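Long-range contact in SusD superfamily protein (Bacteroides vulgatus, PDB 3MYV), which probably binds polysaccharide at the outer membrane, as a member of the SusD family of glycan-binding proteins: residues V294-N302 against W311-L320. Sequence-based numbering, arbitrary orientation.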
ATOM      1  N   VAL A 294      19.322  -6.203 -10.437  1.00 17.71           N
ATOM      2  CA  VAL A 294      19.683  -5.236  -9.391  0.50 17.97           C
ATOM      3  C   VAL A 294      18.811  -5.307  -8.128  1.00 18.84           C
ATOM      4  O   VAL A 294      19.208  -4.834  -7.071  1.00 21.78           O
ATOM      5  CB  VAL A 294      19.669  -3.764  -9.945  0.50 18.67           C
ATOM      6  CG1 VAL A 294      18.245  -3.212 -10.083  0.50  9.91           C
ATOM      7  CG2 VAL A 294      20.478  -2.844  -9.061  0.50 17.18           C
ATOM      8  N   ARG A 295      17.605  -5.848  -8.235  1.00 17.32           N
ATOM      9  CA  ARG A 295      16.744  -5.928  -7.067  1.00 16.74           C
ATOM     10  C   ARG A 295      17.304  -6.845  -5.983  1.00 13.45           C
ATOM     11  O   ARG A 295      17.050  -6.620  -4.797  1.00 12.53           O
ATOM     12  CB  ARG A 295      15.312  -6.267  -7.489  1.00 15.45           C
ATOM     13  CG  ARG A 295      14.730  -5.058  -8.240  1.00 21.51           C
ATOM     14  CD  ARG A 295      13.502  -5.358  -9.050  1.00 21.64           C
ATOM     15  NE  ARG A 295      13.729  -6.314 -10.130  1.00 16.22           N
ATOM     16  CZ  ARG A 295      12.788  -6.648 -11.024  1.00 12.61           C
ATOM     17  NH1 ARG A 295      11.581  -6.083 -10.971  1.00 15.68           N
ATOM     18  NH2 ARG A 295      13.047  -7.522 -11.973  1.00 14.73           N
ATOM     19  N   GLY A 296      18.087  -7.848  -6.388  1.00 15.33           N
ATOM     20  CA  GLY A 296      18.812  -8.714  -5.458  1.00 15.28           C
ATOM     21  C   GLY A 296      19.893  -8.027  -4.661  1.00 16.16           C
ATOM     22  O   GLY A 296      20.249  -8.501  -3.603  1.00 17.18           O
ATOM     23  N   HIS A 297      20.390  -6.896  -5.156  1.00 15.19           N
ATOM     24  CA  HIS A 297      21.414  -6.148  -4.450  1.00 16.50           C
ATOM     25  C   HIS A 297      20.887  -5.440  -3.208  1.00 16.25           C
ATOM     26  O   HIS A 297      21.685  -4.915  -2.416  1.00 15.84           O
ATOM     27  CB  HIS A 297      22.081  -5.123  -5.378  1.00 19.51           C
ATOM     28  CG  HIS A 297      22.608  -5.705  -6.652  1.00 21.71           C
ATOM     29  ND1 HIS A 297      23.112  -4.921  -7.666  1.00 30.97           N
ATOM     30  CD2 HIS A 297      22.694  -6.988  -7.087  1.00 29.90           C
ATOM     31  CE1 HIS A 297      23.509  -5.695  -8.663  1.00 36.31           C
ATOM     32  NE2 HIS A 297      23.266  -6.954  -8.337  1.00 30.62           N
ATOM     33  N   LEU A 298      19.563  -5.415  -3.040  1.00 14.32           N
ATOM     34  CA  LEU A 298      18.937  -4.937  -1.806  1.00 13.49           C
ATOM     35  C   LEU A 298      18.883  -6.009  -0.709  1.00 13.70           C
ATOM     36  O   LEU A 298      18.431  -5.732   0.380  1.00 14.70           O
ATOM     37  CB  LEU A 298      17.503  -4.427  -2.090  1.00 12.76           C
ATOM     38  CG  LEU A 298      17.334  -3.273  -3.089  1.00 15.13           C
ATOM     39  CD1 LEU A 298      15.871  -2.844  -3.175  1.00 14.26           C
ATOM     40  CD2 LEU A 298      18.213  -2.059  -2.687  1.00 13.65           C
ATOM     41  N   LEU A 299      19.317  -7.232  -0.988  1.00 14.73           N
ATOM     42  CA  LEU A 299      19.307  -8.275   0.030  1.00 16.21           C
ATOM     43  C   LEU A 299      20.635  -8.344   0.735  1.00 16.92           C
ATOM     44  O   LEU A 299      21.670  -8.233   0.095  1.00 16.92           O
ATOM     45  CB  LEU A 299      19.011  -9.633  -0.595  1.00 15.63           C
ATOM     46  CG  LEU A 299      17.679  -9.795  -1.312  1.00 17.94           C
ATOM     47  CD1 LEU A 299      17.522 -11.252  -1.842  1.00 18.28           C
ATOM     48  CD2 LEU A 299      16.526  -9.385  -0.392  1.00 13.49           C
ATOM     49  N   GLU A 300      20.597  -8.603   2.039  1.00 15.82           N
ATOM     50  CA  GLU A 300      21.798  -8.708   2.848  1.00 15.85           C
ATOM     51  C   GLU A 300      21.803 -10.023   3.602  1.00 17.29           C
ATOM     52  O   GLU A 300      20.840 -10.352   4.294  1.00 16.07           O
ATOM     53  CB  GLU A 300      21.832  -7.578   3.855  1.00 15.22           C
ATOM     54  CG  GLU A 300      22.159  -6.244   3.212  1.00 17.79           C
ATOM     55  CD  GLU A 300      23.591  -6.170   2.698  1.00 22.89           C
ATOM     56  OE1 GLU A 300      24.452  -6.905   3.241  1.00 22.93           O
ATOM     57  OE2 GLU A 300      23.836  -5.395   1.734  1.00 17.79           O
ATOM     58  N   GLU A 301      22.894 -10.761   3.453  1.00 16.01           N
ATOM     59  CA  GLU A 301      22.998 -12.091   4.038  1.00 14.93           C
ATOM     60  C   GLU A 301      23.454 -12.002   5.497  1.00 14.67           C
ATOM     61  O   GLU A 301      24.336 -11.226   5.833  1.00 16.60           O
ATOM     62  CB  GLU A 301      24.002 -12.936   3.259  1.00 17.01           C
ATOM     63  CG  GLU A 301      24.034 -14.385   3.646  1.00 17.51           C
ATOM     64  CD  GLU A 301      25.237 -15.140   3.080  1.00 26.99           C
ATOM     65  OE1 GLU A 301      25.482 -15.067   1.857  1.00 27.56           O
ATOM     66  OE2 GLU A 301      25.923 -15.818   3.865  1.00 32.73           O
ATOM     67  N   ASN A 302      22.883 -12.841   6.348  1.00 18.53           N
ATOM     68  CA  ASN A 302      23.402 -13.012   7.696  1.00 17.25           C
ATOM     69  C   ASN A 302      22.996 -14.385   8.223  1.00 17.33           C
ATOM     70  O   ASN A 302      22.631 -15.272   7.429  1.00 16.43           O
ATOM     71  CB  ASN A 302      22.933 -11.866   8.602  1.00 17.17           C
ATOM     72  CG  ASN A 302      23.951 -11.504   9.643  1.00 22.14           C
ATOM     73  OD1 ASN A 302      24.383 -12.356  10.417  1.00 17.43           O
ATOM     74  ND2 ASN A 302      24.369 -10.231   9.655  1.00 15.42           N
ATOM     75  N   TRP A 311      17.974 -10.468   4.863  1.00 13.34           N
ATOM     76  CA  TRP A 311      17.094  -9.385   5.263  1.00 13.54           C
ATOM     77  C   TRP A 311      17.053  -8.371   4.147  1.00 14.15           C
ATOM     78  O   TRP A 311      17.896  -8.373   3.255  1.00 16.52           O
ATOM     79  CB  TRP A 311      17.513  -8.761   6.612  1.00 13.79           C
ATOM     80  CG  TRP A 311      18.830  -8.086   6.713  1.00 11.74           C
ATOM     81  CD1 TRP A 311      20.038  -8.696   6.944  1.00 15.15           C
ATOM     82  CD2 TRP A 311      19.104  -6.673   6.662  1.00 12.70           C
ATOM     83  NE1 TRP A 311      21.031  -7.754   7.025  1.00 13.60           N
ATOM     84  CE2 TRP A 311      20.479  -6.507   6.863  1.00 11.18           C
ATOM     85  CE3 TRP A 311      18.310  -5.535   6.458  1.00 15.95           C
ATOM     86  CZ2 TRP A 311      21.102  -5.241   6.833  1.00 16.46           C
ATOM     87  CZ3 TRP A 311      18.912  -4.300   6.462  1.00 15.45           C
ATOM     88  CH2 TRP A 311      20.293  -4.154   6.642  1.00 12.90           C
ATOM     89  N   LEU A 312      16.027  -7.537   4.180  1.00 13.60           N
ATOM     90  CA  LEU A 312      15.737  -6.640   3.086  1.00 12.53           C
ATOM     91  C   LEU A 312      16.257  -5.255   3.455  1.00 13.71           C
ATOM     92  O   LEU A 312      15.757  -4.609   4.368  1.00 14.84           O
ATOM     93  CB  LEU A 312      14.242  -6.538   2.799  1.00 14.08           C
ATOM     94  CG  LEU A 312      13.874  -5.615   1.629  1.00 11.93           C
ATOM     95  CD1 LEU A 312      14.432  -6.167   0.315  1.00 10.94           C
ATOM     96  CD2 LEU A 312      12.321  -5.425   1.568  1.00 13.26           C
ATOM     97  N   TYR A 313      17.233  -4.804   2.695  1.00 15.62           N
ATOM     98  CA  TYR A 313      17.812  -3.515   2.895  1.00 13.50           C
ATOM     99  C   TYR A 313      17.340  -2.549   1.799  1.00 15.94           C
ATOM    100  O   TYR A 313      18.105  -2.011   0.987  1.00 12.66           O
ATOM    101  CB  TYR A 313      19.324  -3.668   2.970  1.00 14.09           C
ATOM    102  CG  TYR A 313      20.047  -2.450   3.472  1.00 14.34           C
ATOM    103  CD1 TYR A 313      19.439  -1.560   4.374  1.00 14.73           C
ATOM    104  CD2 TYR A 313      21.355  -2.202   3.092  1.00 20.19           C
ATOM    105  CE1 TYR A 313      20.113  -0.479   4.862  1.00 17.09           C
ATOM    106  CE2 TYR A 313      22.046  -1.071   3.574  1.00 16.63           C
ATOM    107  CZ  TYR A 313      21.407  -0.228   4.445  1.00 21.70           C
ATOM    108  OH  TYR A 313      22.080   0.866   4.940  1.00 20.99           O
ATOM    109  N   LYS A 314      16.036  -2.324   1.815  1.00 14.45           N
ATOM    110  CA  LYS A 314      15.388  -1.423   0.891  1.00 15.07           C
ATOM    111  C   LYS A 314      15.228  -0.021   1.480  1.00 16.37           C
ATOM    112  O   LYS A 314      15.142   0.942   0.733  1.00 14.07           O
ATOM    113  CB  LYS A 314      14.045  -2.015   0.421  1.00 16.13           C
ATOM    114  CG  LYS A 314      13.256  -1.109  -0.485  1.00 18.83           C
ATOM    115  CD  LYS A 314      12.035  -1.794  -1.076  1.00 15.79           C
ATOM    116  CE  LYS A 314      12.268  -2.367  -2.434  1.00 15.01           C
ATOM    117  NZ  LYS A 314      11.035  -2.992  -3.122  1.00 10.03           N
ATOM    118  N   LEU A 315      15.207   0.112   2.805  1.00 15.27           N
ATOM    119  CA  LEU A 315      15.159   1.422   3.413  1.00 16.44           C
ATOM    120  C   LEU A 315      16.564   1.723   3.925  1.00 14.84           C
ATOM    121  O   LEU A 315      16.976   1.304   5.030  1.00 13.21           O
ATOM    122  CB  LEU A 315      14.089   1.453   4.526  1.00 14.97           C
ATOM    123  CG  LEU A 315      12.658   1.198   3.986  1.00 17.45           C
ATOM    124  CD1 LEU A 315      12.222  -0.313   4.076  1.00 16.84           C
ATOM    125  CD2 LEU A 315      11.646   2.036   4.709  1.00 14.79           C
ATOM    126  N   ARG A 316      17.309   2.441   3.096  1.00 15.25           N
ATOM    127  CA  ARG A 316      18.756   2.465   3.219  1.00 16.48           C
ATOM    128  C   ARG A 316      19.221   3.761   3.902  1.00 17.57           C
ATOM    129  O   ARG A 316      18.914   4.856   3.452  1.00 17.91           O
ATOM    130  CB  ARG A 316      19.397   2.319   1.826  1.00 15.75           C
ATOM    131  CG  ARG A 316      19.021   1.010   1.106  1.00 18.74           C
ATOM    132  CD  ARG A 316      19.670   0.875  -0.287  1.00 16.41           C
ATOM    133  NE  ARG A 316      21.099   0.570  -0.232  1.00 13.93           N
ATOM    134  CZ  ARG A 316      21.617  -0.656  -0.151  1.00 15.32           C
ATOM    135  NH1 ARG A 316      20.832  -1.745  -0.102  1.00 15.02           N
ATOM    136  NH2 ARG A 316      22.949  -0.802  -0.138  1.00 14.97           N
ATOM    137  N   GLY A 317      19.986   3.624   4.971  1.00 17.68           N
ATOM    138  CA  GLY A 317      20.566   4.775   5.644  1.00 21.72           C
ATOM    139  C   GLY A 317      21.924   5.059   5.039  1.00 20.19           C
ATOM    140  O   GLY A 317      22.286   4.473   4.032  1.00 19.90           O
ATOM    141  N   THR A 318      22.671   5.959   5.663  1.00 22.23           N
ATOM    142  CA  THR A 318      24.027   6.293   5.217  1.00 23.00           C
ATOM    143  C   THR A 318      25.100   5.314   5.677  1.00 24.41           C
ATOM    144  O   THR A 318      26.206   5.355   5.155  1.00 24.11           O
ATOM    145  CB  THR A 318      24.416   7.691   5.686  1.00 24.14           C
ATOM    146  OG1 THR A 318      24.411   7.717   7.117  1.00 25.55           O
ATOM    147  CG2 THR A 318      23.417   8.727   5.163  1.00 24.93           C
ATOM    148  N   ASP A 319      24.787   4.443   6.645  1.00 22.99           N
ATOM    149  CA  ASP A 319      25.728   3.443   7.164  1.00 23.76           C
ATOM    150  C   ASP A 319      25.095   2.046   7.193  1.00 24.01           C
ATOM    151  O   ASP A 319      24.033   1.856   7.832  1.00 19.87           O
ATOM    152  CB  ASP A 319      26.166   3.854   8.586  1.00 25.57           C
ATOM    153  CG  ASP A 319      27.225   2.898   9.196  1.00 33.36           C
ATOM    154  OD1 ASP A 319      28.062   2.371   8.438  1.00 44.33           O
ATOM    155  OD2 ASP A 319      27.244   2.688  10.444  1.00 36.72           O
ATOM    156  N   LEU A 320      25.714   1.068   6.506  1.00 22.45           N
ATOM    157  CA  LEU A 320      25.154  -0.312   6.449  1.00 22.43           C
ATOM    158  C   LEU A 320      24.768  -0.833   7.828  1.00 20.97           C
ATOM    159  O   LEU A 320      23.675  -1.413   7.999  1.00 22.32           O
ATOM    160  CB  LEU A 320      26.127  -1.324   5.786  1.00 25.45           C
ATOM    161  CG  LEU A 320      25.749  -2.844   5.833  1.00 23.73           C
ATOM    162  CD1 LEU A 320      24.461  -3.195   5.060  1.00 27.03           C
ATOM    163  CD2 LEU A 320      26.910  -3.757   5.349  1.00 27.92           C
TER
HETATM  164  O   HOH W   1      21.796  -4.275   0.127  1.00 18.60           O
HETATM  165  O   HOH W   2      25.003  -2.937   0.881  1.00 33.24           O
HETATM  166  O   HOH W   3      23.848  -8.019   7.680  1.00 15.77           O
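Glu300 and Trp311 pair by two backbone bonds at the open end of an antiparallel beta hairpin, Glu300 N to Trp311 O at 3.0 Å and Trp311 N to Glu300 O at 2.9 Å. Two residues further along, beyond the non-hydrogen-bonded pair Leu299-Leu312, Tyr313 N donates to Leu298 O, almost in line with the carbonyl (172°), tying the last turn of the 3-10 segment 294-298 to the chain leaving the hairpin.

Apolar contacts divide between the two faces. On one, Leu299 CD2 meets Leu312 CD1 at 3.9 Å, and both side chains rest on Val279. On the other, Glu300 lays CB over the five-membered ring of Trp311, a CH-pi contact 3.6 Å from the centroid; chi1 of 63°, with CG between backbone N and carbonyl carbon, holds the indole beneath it. An alanine in place of Trp311 would probably leave Glu300 CB without its ring and water 3, which also accepts from Asn302 ND2, without its NE1 donor. Beyond the sheet, Leu298 CD1 packs on Lys314 CE (3.7 Å), whose NZ reaches Val392 O and Glu394.

The charged ends meet through water. Glu300 OE2 and Arg316 NH2 stand 5.0 Å apart, bridged by water 2, while water 1 links OE2, His297 O and Arg316 NH1. NH1 also bonds Tyr313 O (2.9 Å), which steadies the guanidinium. Opposite charges thus probably attract through the two bridging waters rather than by a direct salt bridge, and direct backbone bonds fix the strand register.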